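Local coordinates for protein beta-galactosidase/beta-glucuronidase (Faecalibacterium prausnitzii L2-6, PDB 6MVF) that binds flavin mononucleotide and acts as a beta-glucuronidase of glycoside hydrolase family 2 in a human gut bacterium, at residues Asn494-Tyr505 with Thr656-Pro664. Sequence-based numbering, arbitrary orientation.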
# COMPACT_ATOMS: atom_id res chain seq x y z
N ASN A 494 -20.79 -11.40 31.82
CA ASN A 494 -22.25 -11.45 31.93
C ASN A 494 -22.76 -11.54 33.37
O ASN A 494 -23.96 -11.28 33.58
CB ASN A 494 -22.80 -12.62 31.10
CG ASN A 494 -22.36 -13.97 31.61
OD1 ASN A 494 -21.23 -14.39 31.36
ND2 ASN A 494 -23.24 -14.67 32.33
N TRP A 495 -21.91 -11.87 34.37
CA TRP A 495 -22.31 -11.87 35.78
C TRP A 495 -22.07 -10.49 36.40
O TRP A 495 -21.00 -9.90 36.21
CB TRP A 495 -21.56 -12.92 36.60
CG TRP A 495 -21.49 -14.28 36.00
CD1 TRP A 495 -20.37 -15.03 35.80
CD2 TRP A 495 -22.59 -15.07 35.52
NE1 TRP A 495 -20.70 -16.23 35.21
CE2 TRP A 495 -22.05 -16.28 35.03
CE3 TRP A 495 -23.98 -14.87 35.45
CZ2 TRP A 495 -22.84 -17.28 34.48
CZ3 TRP A 495 -24.76 -15.86 34.90
CH2 TRP A 495 -24.20 -17.05 34.42
N HIS A 496 -23.05 -10.00 37.16
CA HIS A 496 -22.97 -8.69 37.81
C HIS A 496 -23.68 -8.70 39.16
O HIS A 496 -24.83 -9.14 39.26
CB HIS A 496 -23.56 -7.60 36.92
CG HIS A 496 -22.86 -7.48 35.62
ND1 HIS A 496 -21.60 -6.92 35.50
CD2 HIS A 496 -23.20 -7.90 34.38
CE1 HIS A 496 -21.21 -6.98 34.24
NE2 HIS A 496 -22.16 -7.58 33.54
N SER A 497 -23.00 -8.17 40.18
CA SER A 497 -23.48 -8.22 41.55
C SER A 497 -23.47 -6.84 42.20
O SER A 497 -22.50 -6.09 42.08
CB SER A 497 -22.64 -9.17 42.38
OG SER A 497 -23.10 -9.14 43.72
N ASN A 498 -24.56 -6.52 42.90
CA ASN A 498 -24.58 -5.34 43.75
C ASN A 498 -23.79 -5.54 45.04
O ASN A 498 -23.46 -4.57 45.72
CB ASN A 498 -26.02 -4.95 44.07
CG ASN A 498 -26.70 -4.25 42.92
OD1 ASN A 498 -26.10 -3.41 42.25
ND2 ASN A 498 -27.95 -4.60 42.68
N THR A 499 -23.50 -6.79 45.40
CA THR A 499 -22.68 -7.10 46.57
C THR A 499 -21.58 -8.04 46.10
O THR A 499 -21.58 -9.23 46.43
CB THR A 499 -23.51 -7.73 47.68
OG1 THR A 499 -24.14 -8.93 47.20
CG2 THR A 499 -24.57 -6.75 48.19
N PRO A 500 -20.63 -7.52 45.30
CA PRO A 500 -19.64 -8.41 44.68
C PRO A 500 -18.81 -9.13 45.73
O PRO A 500 -18.31 -8.51 46.67
CB PRO A 500 -18.79 -7.45 43.83
CG PRO A 500 -19.00 -6.11 44.43
CD PRO A 500 -20.38 -6.10 45.02
N GLN A 501 -18.68 -10.44 45.55
CA GLN A 501 -17.93 -11.26 46.49
C GLN A 501 -17.20 -12.35 45.72
O GLN A 501 -17.53 -12.66 44.58
CB GLN A 501 -18.84 -11.90 47.55
CG GLN A 501 -19.87 -12.82 46.98
CD GLN A 501 -20.94 -13.15 47.98
OE1 GLN A 501 -20.74 -14.00 48.86
NE2 GLN A 501 -22.08 -12.46 47.88
N CYS A 502 -16.20 -12.93 46.39
CA CYS A 502 -15.39 -13.98 45.80
C CYS A 502 -16.26 -15.16 45.35
O CYS A 502 -17.23 -15.54 46.00
CB CYS A 502 -14.34 -14.45 46.80
SG CYS A 502 -13.14 -15.57 46.13
N LYS A 503 -15.90 -15.71 44.19
CA LYS A 503 -16.57 -16.83 43.54
C LYS A 503 -17.97 -16.51 43.03
O LYS A 503 -18.66 -17.44 42.59
CB LYS A 503 -16.61 -18.07 44.45
CG LYS A 503 -15.24 -18.68 44.66
CD LYS A 503 -14.63 -19.09 43.34
CE LYS A 503 -13.39 -19.91 43.55
NZ LYS A 503 -12.39 -19.11 44.27
N ASP A 504 -18.41 -15.25 43.03
CA ASP A 504 -19.55 -14.94 42.16
C ASP A 504 -19.15 -14.67 40.69
O ASP A 504 -20.04 -14.56 39.84
CB ASP A 504 -20.39 -13.77 42.72
CG ASP A 504 -19.72 -12.39 42.59
OD1 ASP A 504 -18.73 -12.19 41.84
OD2 ASP A 504 -20.21 -11.46 43.28
N TYR A 505 -17.84 -14.58 40.38
CA TYR A 505 -17.32 -14.48 39.02
C TYR A 505 -17.69 -13.16 38.33
O TYR A 505 -17.55 -13.04 37.10
CB TYR A 505 -17.77 -15.67 38.16
CG TYR A 505 -17.02 -16.91 38.51
CD1 TYR A 505 -17.38 -17.68 39.62
CD2 TYR A 505 -15.91 -17.31 37.76
CE1 TYR A 505 -16.67 -18.82 39.97
CE2 TYR A 505 -15.19 -18.44 38.10
CZ TYR A 505 -15.58 -19.19 39.20
OH TYR A 505 -14.87 -20.32 39.53
N THR A 656 -36.41 -5.43 39.76
CA THR A 656 -35.58 -6.56 40.13
C THR A 656 -34.64 -6.87 38.97
O THR A 656 -35.07 -6.94 37.81
CB THR A 656 -36.41 -7.80 40.48
OG1 THR A 656 -36.74 -8.52 39.29
CG2 THR A 656 -37.68 -7.40 41.18
N GLU A 657 -33.36 -7.07 39.28
CA GLU A 657 -32.38 -7.26 38.24
C GLU A 657 -32.53 -8.65 37.64
O GLU A 657 -33.02 -9.57 38.31
CB GLU A 657 -30.97 -7.06 38.80
CG GLU A 657 -30.74 -5.62 39.25
CD GLU A 657 -29.31 -5.34 39.67
OE1 GLU A 657 -28.45 -6.24 39.45
OE2 GLU A 657 -29.06 -4.23 40.21
N PRO A 658 -32.17 -8.82 36.36
CA PRO A 658 -32.45 -10.09 35.67
C PRO A 658 -31.74 -11.29 36.29
O PRO A 658 -30.63 -11.18 36.81
CB PRO A 658 -31.96 -9.82 34.24
CG PRO A 658 -31.02 -8.62 34.37
CD PRO A 658 -31.73 -7.79 35.41
N ALA A 659 -32.41 -12.44 36.21
CA ALA A 659 -31.83 -13.69 36.69
C ALA A 659 -30.47 -13.95 36.08
O ALA A 659 -29.57 -14.48 36.74
CB ALA A 659 -32.78 -14.86 36.38
N CYS A 660 -30.28 -13.56 34.81
CA CYS A 660 -29.05 -13.82 34.08
C CYS A 660 -27.86 -12.99 34.54
O CYS A 660 -26.76 -13.18 34.01
CB CYS A 660 -29.28 -13.60 32.57
SG CYS A 660 -29.47 -11.86 32.06
N TYR A 661 -28.02 -12.06 35.49
CA TYR A 661 -26.84 -11.45 36.10
C TYR A 661 -26.22 -12.30 37.19
O TYR A 661 -25.22 -11.87 37.77
CB TYR A 661 -27.14 -10.09 36.72
CG TYR A 661 -27.38 -8.97 35.75
CD1 TYR A 661 -27.16 -9.14 34.38
CD2 TYR A 661 -27.83 -7.74 36.20
CE1 TYR A 661 -27.40 -8.10 33.49
CE2 TYR A 661 -28.07 -6.69 35.32
CZ TYR A 661 -27.85 -6.88 33.97
OH TYR A 661 -28.09 -5.83 33.11
N THR A 662 -26.78 -13.47 37.52
CA THR A 662 -26.26 -14.30 38.61
C THR A 662 -26.06 -15.75 38.18
O THR A 662 -26.96 -16.36 37.59
CB THR A 662 -27.18 -14.25 39.84
OG1 THR A 662 -27.41 -12.89 40.22
CG2 THR A 662 -26.54 -15.01 41.00
N LEU A 663 -24.87 -16.27 38.48
CA LEU A 663 -24.56 -17.69 38.35
C LEU A 663 -25.68 -18.55 38.94
O LEU A 663 -26.12 -18.28 40.06
CB LEU A 663 -23.27 -18.00 39.08
CG LEU A 663 -22.00 -18.31 38.31
CD1 LEU A 663 -20.88 -18.67 39.33
CD2 LEU A 663 -22.31 -19.44 37.39
N PRO A 664 -26.16 -19.57 38.21
CA PRO A 664 -27.07 -20.64 38.66
C PRO A 664 -26.66 -21.32 39.97
O PRO A 664 -25.46 -21.38 40.25
CB PRO A 664 -27.01 -21.63 37.50
CG PRO A 664 -26.90 -20.74 36.31
CD PRO A 664 -26.03 -19.57 36.74
O HOH W 1 -26.08 -14.47 31.92
O HOH W 2 -23.05 -14.62 39.86
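Glu657 and Asn498 reach toward each other from opposing sides; the Glu657 chain is extended beyond CG (chi2 -174°), which carries its carboxylate to the amide. Its OE2 accepts a hydrogen bond from Asn498 ND2 at 2.7 Å, from above the carboxylate plane. The amide and carboxylate planes lie 71° apart. The same OE2 also accepts from His588 and Ala592 N, so three donors grip it. A short 3-10 turn, 659-661, follows. Asn494 OD1 bonds to Asn263 of the second subunit. Tyr661 O takes a nearly straight hydrogen bond from His496 N (2.9 Å). The two rings meet edge-to-face, with His496 CD2 over one face of Tyr661, centroids 5.4 Å apart. Pro658 CG covers the opposite face. Residues 494-505 belong to the loop between strand 482-487 and helix 507-522 of the family 2 TIM barrel. The partner segment follows strand 646-654, the last modelled strand, in the beta-sheet that comes after the barrel in the sequence, so the contact docks the chain's modelled end on the barrel. Leu663 then packs on Trp495. Its CA lies 3.9 Å from the centroid of the Trp495 six-membered ring, a CH-pi contact over the face. Asn494 ND2 lies over the other face. Leu663 CD2 touches Trp495 CZ2, and CD1 meets Tyr505 CD1 at 3.6 Å. Water 2 joins Leu663 N to Asp504 O. Pro664 CD touches Trp495 CH2 at 3.9 Å.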